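Local coordinates for protein glycoside hydrolase (Streptococcus pneumoniae serotype 4, PDB 6ORH) that probably hydrolyses alpha-L-fucosyl linkages, acting as a family 29 alpha-L-fucosidase on fucose-bearing glycans of the host, at residues D79-Y84 with T89-K94. The protein carries 2 engineered substitutions. Sequence-based numbering, arbitrary orientation.
Sequences DGFVLY and TDYSVK
Phe81 drives its ring edge into the face of Tyr91 in a T-shaped stack, the centre of a contact within the loop that joins strand 70-74 to helix 105-116 of the TIM-barrel alpha-L-fucosidase domain. The ring planes stand at 82°, and Phe81 CD1 sits over the middle of the tyrosine ring, 3.7 Å above its plane. With CG anti to the backbone N (chi1 -174°), the Phe81 ring also lies against the backbone of 89-94, where CE1 lies 3.2 Å from Ser92 O and CE2 meets Val93 CG1. The edge of the Tyr91 ring faces backbone oxygens, with CD2 3.5 Å from Gly80 O.

Beside the stack, Val82 and Ser92 form a single beta bridge. Val82 N donates to Tyr91 O, and Val93 N returns a bond to Val82 O, where Ser92 CA also makes a CA-H...O contact. Val93 closes the packed side: CG1 touches Leu83 CD2 at 4.1 Å, while CG2 rests on the backbone carbonyl carbons of Leu83 and Tyr84. Leu83 itself turns back to Leu105 on helix 105-116.

The other side is looser. Thr89, partly exposed, gives a methyl contact from CG2 to Val82 CG2 at 3.8 Å, both side chains also reaching Tyr145 on helix 139-154. Short turns shape segment 89-94: Thr89 OG1 accepts from Tyr91 N and Ser92 OG from Lys94 N, each an ST turn. At the buried end, Tyr91 is fixed beyond the stack by His130, which stacks with its ring, and by Glu44 O, bonded to its hydroxyl. Asp79 OD1 closes an Asx turn with Phe81 N, and one water donates to both that oxygen and Tyr91 OH, 2.7 Å from the latter.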
ATOM      1  N   ASP A  79     -26.254   0.811  21.935  1.00 13.88           N
ATOM      2  CA  ASP A  79     -27.180   0.251  22.921  1.00 15.05           C
ATOM      3  C   ASP A  79     -28.002   1.333  23.631  1.00 15.78           C
ATOM      4  O   ASP A  79     -29.017   1.035  24.266  1.00 16.74           O
ATOM      5  CB  ASP A  79     -26.404  -0.579  23.938  1.00 15.16           C
ATOM      6  CG  ASP A  79     -25.304   0.208  24.623  1.00 15.28           C
ATOM      7  OD1 ASP A  79     -25.616   0.927  25.615  1.00 16.66           O
ATOM      8  OD2 ASP A  79     -24.159   0.122  24.145  1.00 15.69           O
ATOM      9  N   GLY A  80     -27.560   2.599  23.574  1.00 14.06           N
ATOM     10  CA  GLY A  80     -28.373   3.714  24.048  1.00 14.42           C
ATOM     11  C   GLY A  80     -28.198   4.045  25.534  1.00 14.10           C
ATOM     12  O   GLY A  80     -28.829   4.958  26.045  1.00 14.87           O
ATOM     13  N   PHE A  81     -27.361   3.309  26.248  1.00 14.34           N
ATOM     14  CA  PHE A  81     -27.118   3.618  27.654  1.00 14.29           C
ATOM     15  C   PHE A  81     -26.187   4.827  27.784  1.00 14.66           C
ATOM     16  O   PHE A  81     -25.072   4.806  27.254  1.00 14.61           O
ATOM     17  CB  PHE A  81     -26.559   2.373  28.338  1.00 15.45           C
ATOM     18  CG  PHE A  81     -26.407   2.520  29.828  1.00 17.06           C
ATOM     19  CD1 PHE A  81     -27.520   2.475  30.659  1.00 17.05           C
ATOM     20  CD2 PHE A  81     -25.159   2.737  30.394  1.00 18.49           C
ATOM     21  CE1 PHE A  81     -27.390   2.582  32.036  1.00 18.65           C
ATOM     22  CE2 PHE A  81     -25.034   2.847  31.776  1.00 20.62           C
ATOM     23  CZ  PHE A  81     -26.145   2.786  32.585  1.00 18.81           C
ATOM     24  N   VAL A  82     -26.644   5.847  28.537  1.00 14.13           N
ATOM     25  CA  VAL A  82     -25.969   7.136  28.591  1.00 15.01           C
ATOM     26  C   VAL A  82     -25.060   7.182  29.820  1.00 16.17           C
ATOM     27  O   VAL A  82     -25.484   6.818  30.912  1.00 15.50           O
ATOM     28  CB  VAL A  82     -27.014   8.262  28.542  1.00 14.80           C
ATOM     29  CG1 VAL A  82     -26.344   9.627  28.553  1.00 15.20           C
ATOM     30  CG2 VAL A  82     -27.907   8.124  27.300  1.00 15.27           C
ATOM     31  N   LEU A  83     -23.796   7.609  29.656  1.00 14.18           N
ATOM     32  CA  LEU A  83     -22.788   7.443  30.702  1.00 14.37           C
ATOM     33  C   LEU A  83     -22.589   8.746  31.493  1.00 13.99           C
ATOM     34  O   LEU A  83     -21.598   8.904  32.218  1.00 14.55           O
ATOM     35  CB  LEU A  83     -21.483   6.964  30.045  1.00 14.87           C
ATOM     36  CG  LEU A  83     -21.595   5.586  29.383  1.00 16.39           C
ATOM     37  CD1 LEU A  83     -20.294   5.254  28.673  1.00 17.12           C
ATOM     38  CD2 LEU A  83     -21.890   4.507  30.426  1.00 18.35           C
ATOM     39  N   TYR A  84     -23.524   9.690  31.322  1.00 14.67           N
ATOM     40  CA  TYR A  84     -23.589  10.876  32.171  1.00 15.68           C
ATOM     41  C   TYR A  84     -25.055  11.014  32.570  1.00 16.79           C
ATOM     42  O   TYR A  84     -25.928  10.471  31.903  1.00 17.22           O
ATOM     43  CB  TYR A  84     -23.034  12.122  31.465  1.00 15.86           C
ATOM     44  CG  TYR A  84     -23.910  12.687  30.371  1.00 14.39           C
ATOM     45  CD1 TYR A  84     -23.876  12.164  29.079  1.00 15.13           C
ATOM     46  CD2 TYR A  84     -24.813  13.725  30.627  1.00 14.88           C
ATOM     47  CE1 TYR A  84     -24.694  12.678  28.082  1.00 14.04           C
ATOM     48  CE2 TYR A  84     -25.640  14.238  29.636  1.00 15.07           C
ATOM     49  CZ  TYR A  84     -25.595  13.700  28.357  1.00 14.36           C
ATOM     50  OH  TYR A  84     -26.440  14.188  27.396  1.00 13.66           O
ATOM     51  N   THR A  89     -33.291  10.830  29.373  1.00 18.55           N
ATOM     52  CA  THR A  89     -33.700   9.433  29.425  1.00 18.20           C
ATOM     53  C   THR A  89     -33.447   8.898  30.826  1.00 18.96           C
ATOM     54  O   THR A  89     -32.573   9.402  31.523  1.00 19.77           O
ATOM     55  CB  THR A  89     -32.981   8.566  28.383  1.00 17.45           C
ATOM     56  OG1 THR A  89     -33.453   7.230  28.586  1.00 17.78           O
ATOM     57  CG2 THR A  89     -31.478   8.513  28.597  1.00 16.32           C
ATOM     58  N   ASP A  90     -34.186   7.847  31.217  1.00 20.82           N
ATOM     59  CA  ASP A  90     -33.857   7.140  32.443  1.00 22.53           C
ATOM     60  C   ASP A  90     -32.790   6.072  32.213  1.00 20.98           C
ATOM     61  O   ASP A  90     -32.340   5.446  33.167  1.00 22.25           O
ATOM     62  CB  ASP A  90     -35.089   6.465  33.057  1.00 28.68           C
ATOM     63  CG  ASP A  90     -36.139   7.433  33.566  1.00 34.64           C
ATOM     64  OD1 ASP A  90     -35.768   8.563  33.979  1.00 36.47           O
ATOM     65  OD2 ASP A  90     -37.324   7.036  33.557  1.00 37.50           O
ATOM     66  N   TYR A  91     -32.421   5.808  30.953  1.00 18.90           N
ATOM     67  CA  TYR A  91     -31.480   4.725  30.682  1.00 17.16           C
ATOM     68  C   TYR A  91     -30.048   5.252  30.739  1.00 17.06           C
ATOM     69  O   TYR A  91     -29.410   5.462  29.708  1.00 16.31           O
ATOM     70  CB  TYR A  91     -31.784   4.050  29.341  1.00 17.11           C
ATOM     71  CG  TYR A  91     -31.146   2.702  29.115  1.00 18.09           C
ATOM     72  CD1 TYR A  91     -31.311   1.665  30.030  1.00 18.56           C
ATOM     73  CD2 TYR A  91     -30.428   2.432  27.959  1.00 16.48           C
ATOM     74  CE1 TYR A  91     -30.785   0.402  29.788  1.00 19.30           C
ATOM     75  CE2 TYR A  91     -29.884   1.180  27.713  1.00 16.97           C
ATOM     76  CZ  TYR A  91     -30.040   0.167  28.644  1.00 19.20           C
ATOM     77  OH  TYR A  91     -29.524  -1.068  28.395  1.00 21.68           O
ATOM     78  N   SER A  92     -29.565   5.470  31.960  1.00 16.81           N
ATOM     79  CA  SER A  92     -28.284   6.134  32.168  1.00 16.26           C
ATOM     80  C   SER A  92     -27.654   5.622  33.461  1.00 17.74           C
ATOM     81  O   SER A  92     -28.217   4.800  34.188  1.00 16.57           O
ATOM     82  CB  SER A  92     -28.490   7.632  32.235  1.00 17.33           C
ATOM     83  OG  SER A  92     -28.885   7.982  33.567  1.00 18.64           O
ATOM     84  N   VAL A  93     -26.449   6.121  33.731  1.00 17.30           N
ATOM     85  CA  VAL A  93     -25.728   5.828  34.956  1.00 16.81           C
ATOM     86  C   VAL A  93     -26.549   6.166  36.199  1.00 17.90           C
ATOM     87  O   VAL A  93     -26.212   5.650  37.256  1.00 18.39           O
ATOM     88  CB  VAL A  93     -24.372   6.558  34.962  1.00 17.39           C
ATOM     89  CG1 VAL A  93     -23.370   5.814  34.076  1.00 16.67           C
ATOM     90  CG2 VAL A  93     -24.493   8.034  34.599  1.00 17.16           C
ATOM     91  N   LYS A  94     -27.572   7.011  36.067  1.00 18.19           N
ATOM     92  CA  LYS A  94     -28.402   7.355  37.226  1.00 19.27           C
ATOM     93  C   LYS A  94     -29.026   6.110  37.855  1.00 20.45           C
ATOM     94  O   LYS A  94     -29.270   6.094  39.066  1.00 21.71           O
ATOM     95  CB  LYS A  94     -29.556   8.279  36.849  1.00 22.56           C
ATOM     96  CG  LYS A  94     -29.212   9.743  36.630  1.00 24.96           C
ATOM     97  CD  LYS A  94     -30.477  10.598  36.594  1.00 28.45           C
ATOM     98  CE  LYS A  94     -30.170  12.076  36.454  1.00 31.56           C
ATOM     99  NZ  LYS A  94     -31.409  12.896  36.398  1.00 35.66           N
TER
HETATM  100  O   HOH W   1     -27.115  -0.864  27.250  1.00 23.81           O